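Albumin-1 (Psophocarpus tetragonolobus, PDB 1WBA) serves as a 2S storage protein of the winged bean seed and belongs to the leguminous Kunitz-type inhibitor family. Local coordinates at residues I53-T57 / F82-H87; S93-Q98 / Y110-V114. All blocks are in the same frame, centred on the assembly; numbering follows the deposited sequence.

Contact 1 (I53-T57 / F82-H87)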
ATOM      1  N   ILE A  53      -9.538  10.601  -5.777  1.00 10.98           N
ATOM      2  CA  ILE A  53      -9.807   9.200  -6.105  1.00 12.06           C
ATOM      3  C   ILE A  53      -9.364   8.382  -4.891  1.00 10.70           C
ATOM      4  O   ILE A  53      -8.387   8.727  -4.237  1.00 10.19           O
ATOM      5  CB  ILE A  53      -8.977   8.693  -7.325  1.00 13.31           C
ATOM      6  CG1 ILE A  53      -9.436   9.348  -8.627  1.00 14.41           C
ATOM      7  CG2 ILE A  53      -9.094   7.186  -7.449  1.00 11.00           C
ATOM      8  CD1 ILE A  53     -10.820   8.989  -9.017  1.00 18.05           C
ATOM      9  N   MET A  54     -10.100   7.328  -4.565  1.00 12.46           N
ATOM     10  CA  MET A  54      -9.724   6.465  -3.453  1.00 14.22           C
ATOM     11  C   MET A  54     -10.117   5.046  -3.779  1.00 13.57           C
ATOM     12  O   MET A  54     -11.243   4.615  -3.503  1.00 13.42           O
ATOM     13  CB  MET A  54     -10.314   6.925  -2.107  1.00 17.64           C
ATOM     14  CG  MET A  54     -11.687   7.551  -2.133  1.00 24.84           C
ATOM     15  SD  MET A  54     -12.128   8.174  -0.484  1.00 31.36           S
ATOM     16  CE  MET A  54     -11.284   9.761  -0.432  1.00 27.31           C
ATOM     17  N   TYR A  55      -9.193   4.328  -4.413  1.00 10.16           N
ATOM     18  CA  TYR A  55      -9.442   2.947  -4.811  1.00  8.51           C
ATOM     19  C   TYR A  55      -9.433   1.966  -3.625  1.00 10.51           C
ATOM     20  O   TYR A  55      -8.601   2.078  -2.702  1.00  9.87           O
ATOM     21  CB  TYR A  55      -8.409   2.492  -5.847  1.00  6.09           C
ATOM     22  CG  TYR A  55      -8.473   3.190  -7.202  1.00  9.58           C
ATOM     23  CD1 TYR A  55      -9.700   3.474  -7.816  1.00  9.49           C
ATOM     24  CD2 TYR A  55      -7.301   3.526  -7.892  1.00  8.04           C
ATOM     25  CE1 TYR A  55      -9.753   4.061  -9.088  1.00 11.18           C
ATOM     26  CE2 TYR A  55      -7.344   4.114  -9.161  1.00  8.25           C
ATOM     27  CZ  TYR A  55      -8.571   4.381  -9.750  1.00 10.51           C
ATOM     28  OH  TYR A  55      -8.616   4.961 -10.995  1.00  8.42           O
ATOM     29  N   ALA A  56     -10.340   0.992  -3.672  1.00  7.23           N
ATOM     30  CA  ALA A  56     -10.434  -0.023  -2.630  1.00  9.09           C
ATOM     31  C   ALA A  56      -9.420  -1.109  -2.956  1.00  8.22           C
ATOM     32  O   ALA A  56      -9.123  -1.362  -4.127  1.00 10.49           O
ATOM     33  CB  ALA A  56     -11.828  -0.614  -2.599  1.00  6.47           C
ATOM     34  N   THR A  57      -8.908  -1.761  -1.919  1.00  7.07           N
ATOM     35  CA  THR A  57      -7.932  -2.825  -2.063  1.00  7.01           C
ATOM     36  C   THR A  57      -8.288  -4.039  -1.198  1.00  8.02           C
ATOM     37  O   THR A  57      -8.895  -3.898  -0.126  1.00  8.78           O
ATOM     38  CB  THR A  57      -6.527  -2.362  -1.573  1.00  7.52           C
ATOM     39  OG1 THR A  57      -6.658  -1.704  -0.305  1.00  9.57           O
ATOM     40  CG2 THR A  57      -5.882  -1.399  -2.552  1.00  5.87           C
ATOM     41  N   PHE A  82      -5.663  -4.156  -5.952  1.00  9.09           N
ATOM     42  CA  PHE A  82      -6.838  -3.313  -6.173  1.00  8.43           C
ATOM     43  C   PHE A  82      -8.066  -4.204  -6.365  1.00  8.76           C
ATOM     44  O   PHE A  82      -8.015  -5.211  -7.063  1.00  8.99           O
ATOM     45  CB  PHE A  82      -6.615  -2.364  -7.350  1.00  7.27           C
ATOM     46  CG  PHE A  82      -5.644  -1.272  -7.045  1.00  6.23           C
ATOM     47  CD1 PHE A  82      -6.015  -0.221  -6.223  1.00  6.61           C
ATOM     48  CD2 PHE A  82      -4.339  -1.318  -7.541  1.00  5.12           C
ATOM     49  CE1 PHE A  82      -5.106   0.784  -5.880  1.00  5.57           C
ATOM     50  CE2 PHE A  82      -3.416  -0.321  -7.207  1.00  4.67           C
ATOM     51  CZ  PHE A  82      -3.798   0.733  -6.374  1.00  4.82           C
ATOM     52  N   ALA A  83      -9.165  -3.815  -5.746  1.00  9.87           N
ATOM     53  CA  ALA A  83     -10.371  -4.621  -5.772  1.00 13.58           C
ATOM     54  C   ALA A  83     -11.397  -4.224  -6.798  1.00 15.66           C
ATOM     55  O   ALA A  83     -12.276  -5.006  -7.142  1.00 19.56           O
ATOM     56  CB  ALA A  83     -10.999  -4.623  -4.382  1.00 14.68           C
ATOM     57  N   THR A  84     -11.294  -3.014  -7.303  1.00 16.24           N
ATOM     58  CA  THR A  84     -12.269  -2.557  -8.262  1.00 19.36           C
ATOM     59  C   THR A  84     -11.683  -2.094  -9.593  1.00 20.10           C
ATOM     60  O   THR A  84     -10.459  -2.009  -9.782  1.00 17.02           O
ATOM     61  CB  THR A  84     -13.053  -1.382  -7.679  1.00 18.19           C
ATOM     62  OG1 THR A  84     -12.192  -0.244  -7.582  1.00 20.37           O
ATOM     63  CG2 THR A  84     -13.559  -1.728  -6.285  1.00 20.56           C
ATOM     64  N   ASP A  85     -12.580  -1.838 -10.536  1.00 18.14           N
ATOM     65  CA  ASP A  85     -12.181  -1.319 -11.827  1.00 19.24           C
ATOM     66  C   ASP A  85     -11.687   0.080 -11.486  1.00 17.55           C
ATOM     67  O   ASP A  85     -12.153   0.682 -10.511  1.00 17.85           O
ATOM     68  CB  ASP A  85     -13.389  -1.230 -12.763  1.00 21.55           C
ATOM     69  CG  ASP A  85     -13.951  -2.596 -13.126  1.00 22.50           C
ATOM     70  OD1 ASP A  85     -13.181  -3.522 -13.457  1.00 23.79           O
ATOM     71  OD2 ASP A  85     -15.186  -2.735 -13.094  1.00 29.40           O
ATOM     72  N   PRO A  86     -10.802   0.652 -12.316  1.00 15.68           N
ATOM     73  CA  PRO A  86     -10.229   0.109 -13.548  1.00 15.37           C
ATOM     74  C   PRO A  86      -9.033  -0.834 -13.391  1.00 15.32           C
ATOM     75  O   PRO A  86      -8.507  -1.332 -14.383  1.00 16.21           O
ATOM     76  CB  PRO A  86      -9.836   1.372 -14.297  1.00 13.83           C
ATOM     77  CG  PRO A  86      -9.374   2.259 -13.197  1.00 15.88           C
ATOM     78  CD  PRO A  86     -10.401   2.056 -12.124  1.00 13.17           C
ATOM     79  N   HIS A  87      -8.621  -1.110 -12.159  1.00 13.46           N
ATOM     80  CA  HIS A  87      -7.455  -1.953 -11.932  1.00 13.58           C
ATOM     81  C   HIS A  87      -7.776  -3.169 -11.096  1.00 14.17           C
ATOM     82  O   HIS A  87      -6.967  -3.600 -10.280  1.00 13.16           O
ATOM     83  CB  HIS A  87      -6.357  -1.143 -11.245  1.00 13.34           C
ATOM     84  CG  HIS A  87      -6.074   0.164 -11.912  1.00 10.60           C
ATOM     85  ND1 HIS A  87      -5.437   0.256 -13.132  1.00 14.50           N
ATOM     86  CD2 HIS A  87      -6.399   1.430 -11.564  1.00  9.33           C
ATOM     87  CE1 HIS A  87      -5.388   1.521 -13.511  1.00 11.94           C
ATOM     88  NE2 HIS A  87      -5.967   2.255 -12.572  1.00 14.04           N
TER
HETATM   89  O   HOH W   1      -6.465   5.019 -12.354  1.00  9.61           O
HETATM   90  O   HOH W   2      -9.698  -0.759  -6.718  1.00 13.58           O
HETATM   91  O   HOH W   3     -12.536   1.317  -5.370  1.00 21.39           O
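An aromatic cluster of Tyr55, Phe82 and His87, together with one backbone hydrogen bond, ties the start of strand 56-61 to the loop that leaves strand 78-82. The fold is the beta-trefoil of the Kunitz inhibitors, and these two strands pair antiparallel. They meet here in the non-hydrogen-bonded pair Thr57 and Phe82, with CA atoms 4.3 Å apart. Next to it, Ala83 N donates to Ala56 O in a nearly straight bond (2.9 Å, 174°), approaching from above the carbonyl plane. Water 2 donates to the same oxygen and accepts from Thr84 N, so Ala56 O is gripped twice. Water 3 links Ala56 N to Thr84 OG1.

Beyond the bridge the loop bends round Tyr55. Tyr55 CG lies anti to the carbonyl carbon, beside the backbone N (chi1 -66°), which turns the ring to the loop 82-87. The ring directs an edge toward the face of Phe82 in an offset edge-to-face pair, planes at 82°. Tyr55 CB also rests on Phe82 CD1 at 3.6 Å. His87 in turn points its ring edge at the face of Tyr55, its CD2 lying 3.7 Å from Tyr55 CE2. Pro86, which follows a cis peptide bond, sets CD 3.7 Å from Tyr55 CE1. Ile53 CG2 sits over the centre of one Tyr55 face, from within the same segment. An alanine in place of Tyr55 would probably open a gap between Phe82, Pro86 and His87 and take from the imidazole edge the ring face it points at. Trp92 meets the Phe82 ring, and Val32 and Leu106 touch both Phe82 and His87. At the hydroxyl end of Tyr55, water 1 lies in the planes of both the Tyr55 and His87 rings, 2.5 Å from Tyr55 OH and 2.8 Å from His87 NE2.

Contact 2 (S93-Q98 / Y110-V114)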
ATOM      1  N   SER A  93       3.297  -3.616  -6.076  1.00  5.01           N
ATOM      2  CA  SER A  93       4.646  -4.156  -6.111  1.00  6.02           C
ATOM      3  C   SER A  93       5.624  -3.029  -5.870  1.00  5.26           C
ATOM      4  O   SER A  93       5.262  -1.865  -5.967  1.00  4.91           O
ATOM      5  CB  SER A  93       4.942  -4.821  -7.469  1.00  8.08           C
ATOM      6  OG  SER A  93       5.160  -3.872  -8.507  1.00  9.65           O
ATOM      7  N   VAL A  94       6.852  -3.380  -5.510  1.00  4.50           N
ATOM      8  CA  VAL A  94       7.906  -2.397  -5.305  1.00  5.09           C
ATOM      9  C   VAL A  94       8.918  -2.577  -6.438  1.00  6.36           C
ATOM     10  O   VAL A  94       9.374  -3.689  -6.715  1.00  7.36           O
ATOM     11  CB  VAL A  94       8.572  -2.604  -3.942  1.00  3.86           C
ATOM     12  CG1 VAL A  94       9.795  -1.711  -3.784  1.00  3.80           C
ATOM     13  CG2 VAL A  94       7.552  -2.298  -2.844  1.00  7.70           C
ATOM     14  N   VAL A  95       9.228  -1.490  -7.125  1.00  5.80           N
ATOM     15  CA  VAL A  95      10.171  -1.517  -8.237  1.00  6.68           C
ATOM     16  C   VAL A  95      11.380  -0.649  -7.885  1.00  5.90           C
ATOM     17  O   VAL A  95      11.226   0.473  -7.388  1.00  5.90           O
ATOM     18  CB  VAL A  95       9.476  -0.987  -9.529  1.00  7.07           C
ATOM     19  CG1 VAL A  95      10.472  -0.844 -10.693  1.00  6.25           C
ATOM     20  CG2 VAL A  95       8.314  -1.917  -9.913  1.00  4.64           C
ATOM     21  N   ASP A  96      12.584  -1.182  -8.060  1.00  6.63           N
ATOM     22  CA  ASP A  96      13.783  -0.395  -7.768  1.00  9.00           C
ATOM     23  C   ASP A  96      14.010   0.460  -9.013  1.00  9.36           C
ATOM     24  O   ASP A  96      14.795   0.130  -9.911  1.00 10.66           O
ATOM     25  CB  ASP A  96      14.977  -1.294  -7.475  1.00 10.56           C
ATOM     26  CG  ASP A  96      16.064  -0.564  -6.748  1.00 12.57           C
ATOM     27  OD1 ASP A  96      16.065   0.685  -6.774  1.00 15.20           O
ATOM     28  OD2 ASP A  96      16.902  -1.232  -6.121  1.00 18.39           O
ATOM     29  N   PHE A  97      13.271   1.555  -9.040  1.00  8.87           N
ATOM     30  CA  PHE A  97      13.216   2.477 -10.163  1.00  8.89           C
ATOM     31  C   PHE A  97      14.396   3.411 -10.340  1.00  8.66           C
ATOM     32  O   PHE A  97      14.638   4.300  -9.522  1.00  8.93           O
ATOM     33  CB  PHE A  97      11.908   3.273 -10.063  1.00  8.03           C
ATOM     34  CG  PHE A  97      11.380   3.745 -11.375  1.00  9.83           C
ATOM     35  CD1 PHE A  97      10.647   2.893 -12.187  1.00  8.83           C
ATOM     36  CD2 PHE A  97      11.609   5.051 -11.794  1.00 13.51           C
ATOM     37  CE1 PHE A  97      10.142   3.338 -13.408  1.00 13.48           C
ATOM     38  CE2 PHE A  97      11.109   5.509 -13.009  1.00 15.33           C
ATOM     39  CZ  PHE A  97      10.372   4.652 -13.820  1.00 12.26           C
ATOM     40  N   GLN A  98      15.121   3.213 -11.429  1.00  8.04           N
ATOM     41  CA  GLN A  98      16.269   4.056 -11.723  1.00  8.03           C
ATOM     42  C   GLN A  98      15.784   5.379 -12.330  1.00  8.49           C
ATOM     43  O   GLN A  98      14.947   5.381 -13.228  1.00  8.63           O
ATOM     44  CB  GLN A  98      17.208   3.336 -12.705  1.00  8.66           C
ATOM     45  CG  GLN A  98      18.545   4.038 -12.933  1.00 11.29           C
ATOM     46  CD  GLN A  98      19.333   3.389 -14.045  1.00 15.09           C
ATOM     47  OE1 GLN A  98      18.844   3.274 -15.173  1.00 15.35           O
ATOM     48  NE2 GLN A  98      20.543   2.927 -13.733  1.00 11.57           N
ATOM     49  N   TYR A 110       7.080  -3.580 -14.859  1.00 10.82           N
ATOM     50  CA  TYR A 110       8.512  -3.292 -14.811  1.00 10.92           C
ATOM     51  C   TYR A 110       9.259  -4.550 -14.456  1.00 12.02           C
ATOM     52  O   TYR A 110       8.805  -5.331 -13.616  1.00 11.97           O
ATOM     53  CB  TYR A 110       8.817  -2.228 -13.769  1.00  7.96           C
ATOM     54  CG  TYR A 110       8.339  -0.873 -14.197  1.00  8.96           C
ATOM     55  CD1 TYR A 110       9.049  -0.145 -15.144  1.00  9.20           C
ATOM     56  CD2 TYR A 110       7.182  -0.318 -13.661  1.00  7.28           C
ATOM     57  CE1 TYR A 110       8.627   1.090 -15.550  1.00 11.20           C
ATOM     58  CE2 TYR A 110       6.740   0.930 -14.060  1.00  7.61           C
ATOM     59  CZ  TYR A 110       7.472   1.624 -15.003  1.00 11.72           C
ATOM     60  OH  TYR A 110       7.058   2.855 -15.418  1.00 12.40           O
ATOM     61  N   PRO A 111      10.433  -4.758 -15.066  1.00 12.50           N
ATOM     62  CA  PRO A 111      11.183  -5.972 -14.747  1.00 12.70           C
ATOM     63  C   PRO A 111      11.906  -5.934 -13.397  1.00 12.85           C
ATOM     64  O   PRO A 111      12.087  -6.976 -12.765  1.00 15.69           O
ATOM     65  CB  PRO A 111      12.156  -6.079 -15.925  1.00 11.49           C
ATOM     66  CG  PRO A 111      12.447  -4.628 -16.257  1.00 11.05           C
ATOM     67  CD  PRO A 111      11.080  -3.996 -16.156  1.00 12.11           C
ATOM     68  N   ASN A 112      12.284  -4.743 -12.950  1.00 11.09           N
ATOM     69  CA  ASN A 112      13.030  -4.576 -11.691  1.00 11.65           C
ATOM     70  C   ASN A 112      12.224  -4.532 -10.381  1.00 10.81           C
ATOM     71  O   ASN A 112      12.393  -3.626  -9.557  1.00 10.07           O
ATOM     72  CB  ASN A 112      14.018  -3.382 -11.781  1.00 12.58           C
ATOM     73  CG  ASN A 112      13.432  -2.144 -12.505  1.00 16.28           C
ATOM     74  OD1 ASN A 112      12.458  -2.242 -13.271  1.00 16.51           O
ATOM     75  ND2 ASN A 112      14.051  -0.984 -12.283  1.00 14.81           N
ATOM     76  N   GLN A 113      11.371  -5.536 -10.180  1.00 12.87           N
ATOM     77  CA  GLN A 113      10.550  -5.631  -8.972  1.00 11.80           C
ATOM     78  C   GLN A 113      11.332  -6.283  -7.846  1.00 11.59           C
ATOM     79  O   GLN A 113      12.139  -7.191  -8.075  1.00 14.00           O
ATOM     80  CB  GLN A 113       9.278  -6.433  -9.238  1.00 12.67           C
ATOM     81  CG  GLN A 113       8.233  -5.675 -10.015  1.00 17.63           C
ATOM     82  CD  GLN A 113       7.019  -6.515 -10.384  1.00 19.87           C
ATOM     83  OE1 GLN A 113       6.321  -6.199 -11.332  1.00 22.59           O
ATOM     84  NE2 GLN A 113       6.750  -7.567  -9.617  1.00 21.74           N
ATOM     85  N   VAL A 114      11.078  -5.822  -6.632  1.00  9.35           N
ATOM     86  CA  VAL A 114      11.724  -6.329  -5.435  1.00  8.48           C
ATOM     87  C   VAL A 114      10.815  -7.367  -4.776  1.00  9.07           C
ATOM     88  O   VAL A 114       9.650  -7.079  -4.500  1.00 10.80           O
ATOM     89  CB  VAL A 114      11.956  -5.175  -4.446  1.00 11.18           C
ATOM     90  CG1 VAL A 114      12.699  -5.679  -3.187  1.00  9.18           C
ATOM     91  CG2 VAL A 114      12.719  -4.050  -5.142  1.00 12.92           C
TER
HETATM   92  O   HOH W   4       7.237  -6.193  -5.059  1.00  9.37           O
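Phe97 has CG roughly anti to the backbone nitrogen (chi1 -152°), while Tyr110 has CG anti to its carbonyl carbon (chi1 -71°). These torsions bring the two rings together edge-to-face. The edge of Phe97 points at the face of Tyr110, with planes at 90° and Phe97 CE1 3.5 Å from Tyr110 CE1. Val95 CG1 packs on Tyr110 CB at 3.8 Å, and Val95 CG2 meets the Gln113 CG methylene.

The backbones are antiparallel. Val114 N donates to Val94 O (2.7 Å), and Asp96 N donates to Asn112 O nearly in line with the carbonyl (2.9 Å). Between them, Val95 and Gln113 form a non-hydrogen-bonded pair. Asp96 and Asn112 each centre an inverse gamma turn, and Asn112 ND2 adds a weak, bent bond to Asp96 O. Water 4 bridges Val94 N and Val114 O.

Several polar ends are held from elsewhere: Tyr110 OH by Glu38, Gln113 OE1 by Gly108 N, Ser93 OG by Lys105 O. Lys105 also makes a cation-pi contact with Phe97. Strand 92-97 is the middle strand of a small three-stranded antiparallel sheet, between 103-106 and the short, weakly bonded 113-114, while Val94 and Val114 pack on Phe134 of strand 130-136.

In the fold
From the N terminus, the chain passes strands 17-23, 30-33 and 45-48 before reaching 53-57. Contact 1 then closes a loop of 24 residues, which includes the rest of strand 56-61 and most of strand 78-82. A few residues later strand 92-97 begins, and contact 2 closes a shorter loop of 11 residues containing strand 103-106. The two loops neither nest nor cross; they follow in series. Contact 1 belongs to the large, curled antiparallel sheet, contact 2 to a separate three-stranded one. Their centres lie 21 Å apart, and their nearest atoms are about 8 Å apart without touching. Strand 103-106 connects their surroundings: Leu106 touches contact 1, and Lys105 bonds to Ser93 of contact 2.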